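Local coordinates for putative HMP/thiamine permease protein YkoE (Bacillus subtilis, PDB 5EDL), which probably carries thiamine or related hydroxymethylpyrimidine compounds across the membrane as the substrate-binding S component of an ECF transporter, at residues Lys185-Arg188 with Lys189-Ser192; Ala108-Leu111 with Pro112-Met115; Gly28-Leu31 with Ala32-Gly36. All blocks are in the same frame, centred on the assembly; numbering follows the deposited sequence.

Contact 1 (Lys185-Arg188 with Lys189-Ser192); sequences KKKR and KRAS
The backbone N of Lys-189 donates a 2.9 Å hydrogen bond to the O of Lys-185, at an N-H...O angle of 158°, the first of four such bonds in the last turns of the α-helix 179-192. The same i to i+4 pattern then repeats three times: Arg-190 N bonds to Lys-186 O, Ala-191 N to Lys-187 O, and Ser-192 N to Arg-188 O. With these backbone groups paired along the helix, what distinguishes the contact is its run of basic residues, whose exposed side chains fan out round the helix.

Lys-187 and Arg-190, three residues apart, extend alongside each other in the same direction. The Arg-190 chain leaves the helix extended and then folds at its third torsion (-51°), which brings its guanidinium back over Lys-187, whose CA lies over one face of the group. Arg-190 NH2 rests 3.6 Å from Lys-187 CG, a van der Waals contact with one methylene of the lysine chain. The charged ends are also near each other, Lys-187 NZ and Arg-190 NH2 being 3.8 Å apart, a like-charge pair that solvent probably screens. The Lys-189 chain leads away from residues 185-188, and its NZ makes a long, weak ion pair with Glu-193. Such a basic segment in a membrane protein is consistent with a cytoplasmic location under the positive-inside rule.

At the C-terminal end the Ser-192 hydroxyl turns back onto the helix. A chi1 of 85° folds OG back toward the preceding turn, where it donates to Lys-189 O at 2.8 Å, while Ser-192 CB rests 3.3 Å from Arg-188 O.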
loop_
_atom_site.group_PDB
_atom_site.type_symbol
_atom_site.label_atom_id
_atom_site.label_comp_id
_atom_site.label_asym_id
_atom_site.label_seq_id
_atom_site.Cartn_x
_atom_site.Cartn_y
_atom_site.Cartn_z
ATOM N N LYS A 185 2.109 16.274 -16.348
ATOM C CA LYS A 185 2.607 17.143 -17.422
ATOM C C LYS A 185 1.651 17.175 -18.616
ATOM O O LYS A 185 1.284 18.244 -19.104
ATOM C CB LYS A 185 3.993 16.689 -17.874
ATOM C CG LYS A 185 5.129 17.283 -17.062
ATOM C CD LYS A 185 6.481 16.893 -17.652
ATOM C CE LYS A 185 6.510 17.121 -19.154
ATOM N NZ LYS A 185 7.722 16.524 -19.784
ATOM N N LYS A 186 1.255 15.997 -19.077
ATOM C CA LYS A 186 0.272 15.863 -20.142
ATOM C C LYS A 186 -1.020 16.609 -19.806
ATOM O O LYS A 186 -1.511 17.394 -20.612
ATOM C CB LYS A 186 -0.017 14.383 -20.409
ATOM C CG LYS A 186 -1.121 14.106 -21.420
ATOM C CD LYS A 186 -1.489 12.623 -21.407
ATOM C CE LYS A 186 -2.632 12.298 -22.360
ATOM N NZ LYS A 186 -3.085 10.881 -22.214
ATOM N N LYS A 187 -1.565 16.375 -18.614
ATOM C CA LYS A 187 -2.809 17.034 -18.222
ATOM C C LYS A 187 -2.673 18.558 -18.177
ATOM O O LYS A 187 -3.582 19.277 -18.587
ATOM C CB LYS A 187 -3.296 16.509 -16.873
ATOM C CG LYS A 187 -4.017 15.172 -16.983
ATOM C CD LYS A 187 -4.345 14.610 -15.613
ATOM C CE LYS A 187 -4.967 13.234 -15.715
ATOM N NZ LYS A 187 -6.360 13.308 -16.224
ATOM N N ARG A 188 -1.536 19.040 -17.693
ATOM C CA ARG A 188 -1.283 20.468 -17.635
ATOM C C ARG A 188 -1.132 21.091 -19.028
ATOM O O ARG A 188 -1.580 22.205 -19.258
ATOM C CB ARG A 188 -0.041 20.739 -16.789
ATOM C CG ARG A 188 -0.305 20.584 -15.319
ATOM C CD ARG A 188 0.902 20.946 -14.488
ATOM N NE ARG A 188 0.524 21.103 -13.085
ATOM C CZ ARG A 188 1.387 21.101 -12.073
ATOM N NH1 ARG A 188 2.684 20.939 -12.306
ATOM N NH2 ARG A 188 0.948 21.251 -10.830
ATOM N N LYS A 189 -0.505 20.378 -19.956
ATOM C CA LYS A 189 -0.411 20.875 -21.326
ATOM C C LYS A 189 -1.799 20.968 -21.949
ATOM O O LYS A 189 -2.121 21.944 -22.637
ATOM C CB LYS A 189 0.486 19.986 -22.186
ATOM C CG LYS A 189 0.542 20.437 -23.656
ATOM C CD LYS A 189 1.562 19.646 -24.445
ATOM C CE LYS A 189 1.651 20.120 -25.890
ATOM N NZ LYS A 189 2.001 21.564 -25.984
ATOM N N ARG A 190 -2.620 19.952 -21.706
ATOM C CA ARG A 190 -3.990 19.952 -22.195
ATOM C C ARG A 190 -4.742 21.175 -21.672
ATOM O O ARG A 190 -5.405 21.876 -22.429
ATOM C CB ARG A 190 -4.717 18.674 -21.780
ATOM C CG ARG A 190 -6.139 18.569 -22.311
ATOM C CD ARG A 190 -6.995 17.704 -21.399
ATOM N NE ARG A 190 -6.371 16.413 -21.110
ATOM C CZ ARG A 190 -6.675 15.655 -20.061
ATOM N NH1 ARG A 190 -7.594 16.063 -19.194
ATOM N NH2 ARG A 190 -6.063 14.492 -19.874
ATOM N N ALA A 191 -4.619 21.428 -20.374
ATOM C CA ALA A 191 -5.343 22.521 -19.733
ATOM C C ALA A 191 -4.834 23.890 -20.185
ATOM O O ALA A 191 -5.605 24.847 -20.267
ATOM C CB ALA A 191 -5.245 22.399 -18.224
ATOM N N SER A 192 -3.537 23.971 -20.470
ATOM C CA SER A 192 -2.905 25.223 -20.894
ATOM C C SER A 192 -3.413 25.680 -22.250
ATOM O O SER A 192 -3.415 26.878 -22.566
ATOM C CB SER A 192 -1.387 25.059 -20.956
ATOM O OG SER A 192 -0.995 24.517 -22.205
#

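Contact 2 (Ala108-Leu111 with Pro112-Met115); sequences AYSL and PVLM
Leu-111 and Met-115, one helical turn apart, cross obliquely, with the methyl CE of Met-115 3.7 Å from Leu-111 CD2 and also close to CG and CD1. Leu-111 reaches it because CG stands opposite the backbone N (chi1 -179°), and Met-115 because its chain is extended beyond CG. The turn beneath them starts helix 111-132. Leu-111 O accepts Met-115 N at 2.8 Å, and Ser-110 O is gripped twice, by Leu-114 N at 3.1 Å and more weakly by Val-113 N. Pro-112 fits here because a residue in the first turn needs no N-H for a helical bond.

Ser-110 occupies the N-cap position, but its side chain makes no capping bond; OG lies 3.4 Å from Pro-112 CD and near Val-113 CG2. Just before the cap, the edge of the Tyr-109 ring meets Leu-114, CD1 to CD2 4.4 Å, the N' to N4 pairing of a hydrophobic staple. Alongside, Ala-108 CB touches Val-113 CG2 at 4.0 Å.

Further out, Tyr-109 OH is hydrogen-bonded to Trp-106 O, which probably helps to fix the ring. Leu-111 and Met-115 both pack on Leu-160 of helix 140-170, while the buried Leu-114 touches Tyr-56 of helix 49-58, Phe-101 of helix 85-103 and Lys-163 of helix 140-170. Replacing Leu-111 with an alanine would probably leave the Met-115 methyl free to turn and open a gap against Leu-160.

The start of this predicted transmembrane helix thus rests on main-chain carbonyls and apolar contacts, the Ser-110 side chain contributing no capping bond and Pro-112 placed where its missing N-H costs no helical bond.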
loop_
_atom_site.group_PDB
_atom_site.type_symbol
_atom_site.label_atom_id
_atom_site.label_comp_id
_atom_site.label_asym_id
_atom_site.label_seq_id
_atom_site.Cartn_x
_atom_site.Cartn_y
_atom_site.Cartn_z
ATOM N N ALA A 108 -3.339 -0.036 -15.849
ATOM C CA ALA A 108 -4.527 0.609 -15.286
ATOM C C ALA A 108 -4.277 1.178 -13.890
ATOM O O ALA A 108 -3.942 0.440 -12.953
ATOM C CB ALA A 108 -5.682 -0.372 -15.239
ATOM N N TYR A 109 -4.464 2.485 -13.739
ATOM C CA TYR A 109 -4.179 3.123 -12.459
ATOM C C TYR A 109 -5.304 4.049 -12.002
ATOM O O TYR A 109 -5.098 4.924 -11.169
ATOM C CB TYR A 109 -2.830 3.850 -12.546
ATOM C CG TYR A 109 -1.729 2.854 -12.819
ATOM C CD1 TYR A 109 -1.153 2.130 -11.786
ATOM C CD2 TYR A 109 -1.326 2.573 -14.119
ATOM C CE1 TYR A 109 -0.182 1.194 -12.029
ATOM C CE2 TYR A 109 -0.359 1.624 -14.378
ATOM C CZ TYR A 109 0.220 0.944 -13.324
ATOM O OH TYR A 109 1.190 -0.001 -13.558
ATOM N N SER A 110 -6.508 3.803 -12.515
ATOM C CA SER A 110 -7.696 4.495 -12.036
ATOM C C SER A 110 -7.956 4.122 -10.562
ATOM O O SER A 110 -7.474 3.098 -10.073
ATOM C CB SER A 110 -8.916 4.153 -12.905
ATOM O OG SER A 110 -9.353 2.822 -12.661
ATOM N N LEU A 111 -8.714 4.964 -9.868
ATOM C CA LEU A 111 -8.961 4.787 -8.439
ATOM C C LEU A 111 -9.541 3.409 -8.081
ATOM O O LEU A 111 -9.105 2.799 -7.111
ATOM C CB LEU A 111 -9.894 5.878 -7.920
ATOM C CG LEU A 111 -10.207 5.800 -6.420
ATOM C CD1 LEU A 111 -8.925 5.885 -5.604
ATOM C CD2 LEU A 111 -11.188 6.916 -6.015
ATOM N N PRO A 112 -10.529 2.931 -8.850
ATOM C CA PRO A 112 -11.092 1.600 -8.589
ATOM C C PRO A 112 -10.031 0.495 -8.632
ATOM O O PRO A 112 -10.117 -0.445 -7.837
ATOM C CB PRO A 112 -12.108 1.421 -9.721
ATOM C CG PRO A 112 -12.472 2.824 -10.123
ATOM C CD PRO A 112 -11.212 3.611 -9.968
ATOM N N VAL A 113 -9.053 0.606 -9.531
ATOM C CA VAL A 113 -7.987 -0.381 -9.581
ATOM C C VAL A 113 -7.048 -0.244 -8.369
ATOM O O VAL A 113 -6.627 -1.246 -7.803
ATOM C CB VAL A 113 -7.178 -0.294 -10.887
ATOM C CG1 VAL A 113 -5.987 -1.262 -10.830
ATOM C CG2 VAL A 113 -8.089 -0.606 -12.102
ATOM N N LEU A 114 -6.743 0.990 -7.966
ATOM C CA LEU A 114 -5.933 1.215 -6.769
ATOM C C LEU A 114 -6.639 0.640 -5.532
ATOM O O LEU A 114 -6.011 0.010 -4.675
ATOM C CB LEU A 114 -5.650 2.709 -6.573
ATOM C CG LEU A 114 -4.951 3.432 -7.737
ATOM C CD1 LEU A 114 -4.608 4.863 -7.337
ATOM C CD2 LEU A 114 -3.701 2.684 -8.182
ATOM N N MET A 115 -7.949 0.849 -5.455
ATOM C CA MET A 115 -8.722 0.349 -4.321
ATOM C C MET A 115 -8.752 -1.179 -4.302
ATOM O O MET A 115 -8.554 -1.783 -3.244
ATOM C CB MET A 115 -10.137 0.921 -4.336
ATOM C CG MET A 115 -10.202 2.401 -3.953
ATOM S SD MET A 115 -11.913 2.969 -3.873
ATOM C CE MET A 115 -11.703 4.585 -3.137
#

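Contact 3 (Gly28-Leu31 with Ala32-Gly36); sequences GNVL and AGMFG
The Phe-35 ring has Met-34 CB over one face, 3.7 Å above its plane and offset toward the rim, and Leu-31 beside it, with Leu-31 CD2 4.5 Å from Phe-35 CD2. This is a loose apolar cluster on the last turn of helix 4-35. On the adjoining flank Val-30 and Met-34 leave the helix on the same heading, and Val-30 CG1 meets Met-34 SD at 4.0 Å. The Met-34 chain bends only at its last torsion (chi3 60°), after CG has passed 3.3 Å from Val-30 O.

Four i to i+4 bonds hold the turns beneath, from Ala-32 N to Gly-28 O (2.8 Å) through Phe-35 N to Leu-31 O. Gly-36 N still bonds to Ala-32 O at 2.8 Å, but its phi of 91° ends the helix; at these backbone angles a CB would press against Phe-35 O.

Buried Gly-28 lies about 6 Å from the bound thiamine, measured from the residue to the ligand. Asn-29 touches Pro-81 in the loop between helices 63-77 and 85-103. Leu-31 touches Ala-39, and Ala-32 packs on Tyr-40 of the thiamine pocket, both in the loop leading from helix 4-35 to helix 49-58.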
loop_
_atom_site.group_PDB
_atom_site.type_symbol
_atom_site.label_atom_id
_atom_site.label_comp_id
_atom_site.label_asym_id
_atom_site.label_seq_id
_atom_site.Cartn_x
_atom_site.Cartn_y
_atom_site.Cartn_z
ATOM N N GLY A 28 -1.466 -0.565 16.901
ATOM C CA GLY A 28 -2.208 -1.791 16.711
ATOM C C GLY A 28 -2.041 -2.773 17.850
ATOM O O GLY A 28 -3.007 -3.419 18.253
ATOM N N ASN A 29 -0.816 -2.894 18.363
ATOM C CA ASN A 29 -0.566 -3.763 19.510
ATOM C C ASN A 29 -1.337 -3.295 20.743
ATOM O O ASN A 29 -1.932 -4.109 21.462
ATOM C CB ASN A 29 0.931 -3.834 19.825
ATOM C CG ASN A 29 1.705 -4.661 18.812
ATOM O OD1 ASN A 29 1.151 -5.551 18.174
ATOM N ND2 ASN A 29 2.993 -4.376 18.670
ATOM N N VAL A 30 -1.320 -1.990 20.993
ATOM C CA VAL A 30 -2.017 -1.454 22.145
ATOM C C VAL A 30 -3.519 -1.680 21.982
ATOM O O VAL A 30 -4.200 -2.106 22.920
ATOM C CB VAL A 30 -1.711 0.049 22.357
ATOM C CG1 VAL A 30 -2.592 0.612 23.450
ATOM C CG2 VAL A 30 -0.233 0.244 22.713
ATOM N N LEU A 31 -4.016 -1.432 20.774
ATOM C CA LEU A 31 -5.424 -1.626 20.460
ATOM C C LEU A 31 -5.856 -3.091 20.623
ATOM O O LEU A 31 -6.859 -3.365 21.268
ATOM C CB LEU A 31 -5.725 -1.135 19.032
ATOM C CG LEU A 31 -5.848 0.387 18.871
ATOM C CD1 LEU A 31 -5.932 0.802 17.406
ATOM C CD2 LEU A 31 -7.056 0.922 19.660
ATOM N N ALA A 32 -5.101 -4.013 20.030
ATOM C CA ALA A 32 -5.354 -5.452 20.159
ATOM C C ALA A 32 -5.407 -5.899 21.619
ATOM O O ALA A 32 -6.309 -6.642 22.025
ATOM C CB ALA A 32 -4.287 -6.241 19.423
ATOM N N GLY A 33 -4.418 -5.457 22.391
ATOM C CA GLY A 33 -4.360 -5.758 23.810
ATOM C C GLY A 33 -5.592 -5.280 24.561
ATOM O O GLY A 33 -6.110 -5.980 25.435
ATOM N N MET A 34 -6.066 -4.086 24.227
ATOM C CA MET A 34 -7.223 -3.512 24.908
ATOM C C MET A 34 -8.552 -4.138 24.484
ATOM O O MET A 34 -9.397 -4.423 25.329
ATOM C CB MET A 34 -7.297 -2.002 24.666
ATOM C CG MET A 34 -6.223 -1.199 25.369
ATOM S SD MET A 34 -6.338 0.557 24.950
ATOM C CE MET A 34 -7.981 0.951 25.511
ATOM N N PHE A 35 -8.746 -4.326 23.177
ATOM C CA PHE A 35 -10.083 -4.608 22.654
ATOM C C PHE A 35 -10.178 -5.813 21.728
ATOM O O PHE A 35 -11.265 -6.132 21.242
ATOM C CB PHE A 35 -10.626 -3.385 21.915
ATOM C CG PHE A 35 -10.703 -2.150 22.758
ATOM C CD1 PHE A 35 -11.446 -2.142 23.935
ATOM C CD2 PHE A 35 -10.048 -0.992 22.373
ATOM C CE1 PHE A 35 -11.523 -1.004 24.721
ATOM C CE2 PHE A 35 -10.125 0.157 23.157
ATOM C CZ PHE A 35 -10.860 0.148 24.332
ATOM N N GLY A 36 -9.055 -6.482 21.497
ATOM C CA GLY A 36 -9.015 -7.608 20.588
ATOM C C GLY A 36 -8.664 -7.168 19.171
ATOM O O GLY A 36 -8.573 -5.968 18.885
#

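Overall arrangement
All three contacts are short-range and follow one another along the chain as contact 3, contact 2 and contact 1. Contact 3 lies beside the thiamine site, at the end of the helix whose earlier residues Tyr-21 and Thr-25 line the pocket. Contacts 1 and 2 lie on the opposite side of the chain's centre from it: the centre of contact 2 is 32 Å from that of contact 3, and the centre of contact 1 is 47 Å from it. Contacts 1 and 2 are nearer each other, 21 Å between centres and about 9 Å between nearest atoms, without touching. Residues 108-115 lead from a loop into the first turn of helix 111-132, whereas residues 185-192 end the basic C-terminal helix.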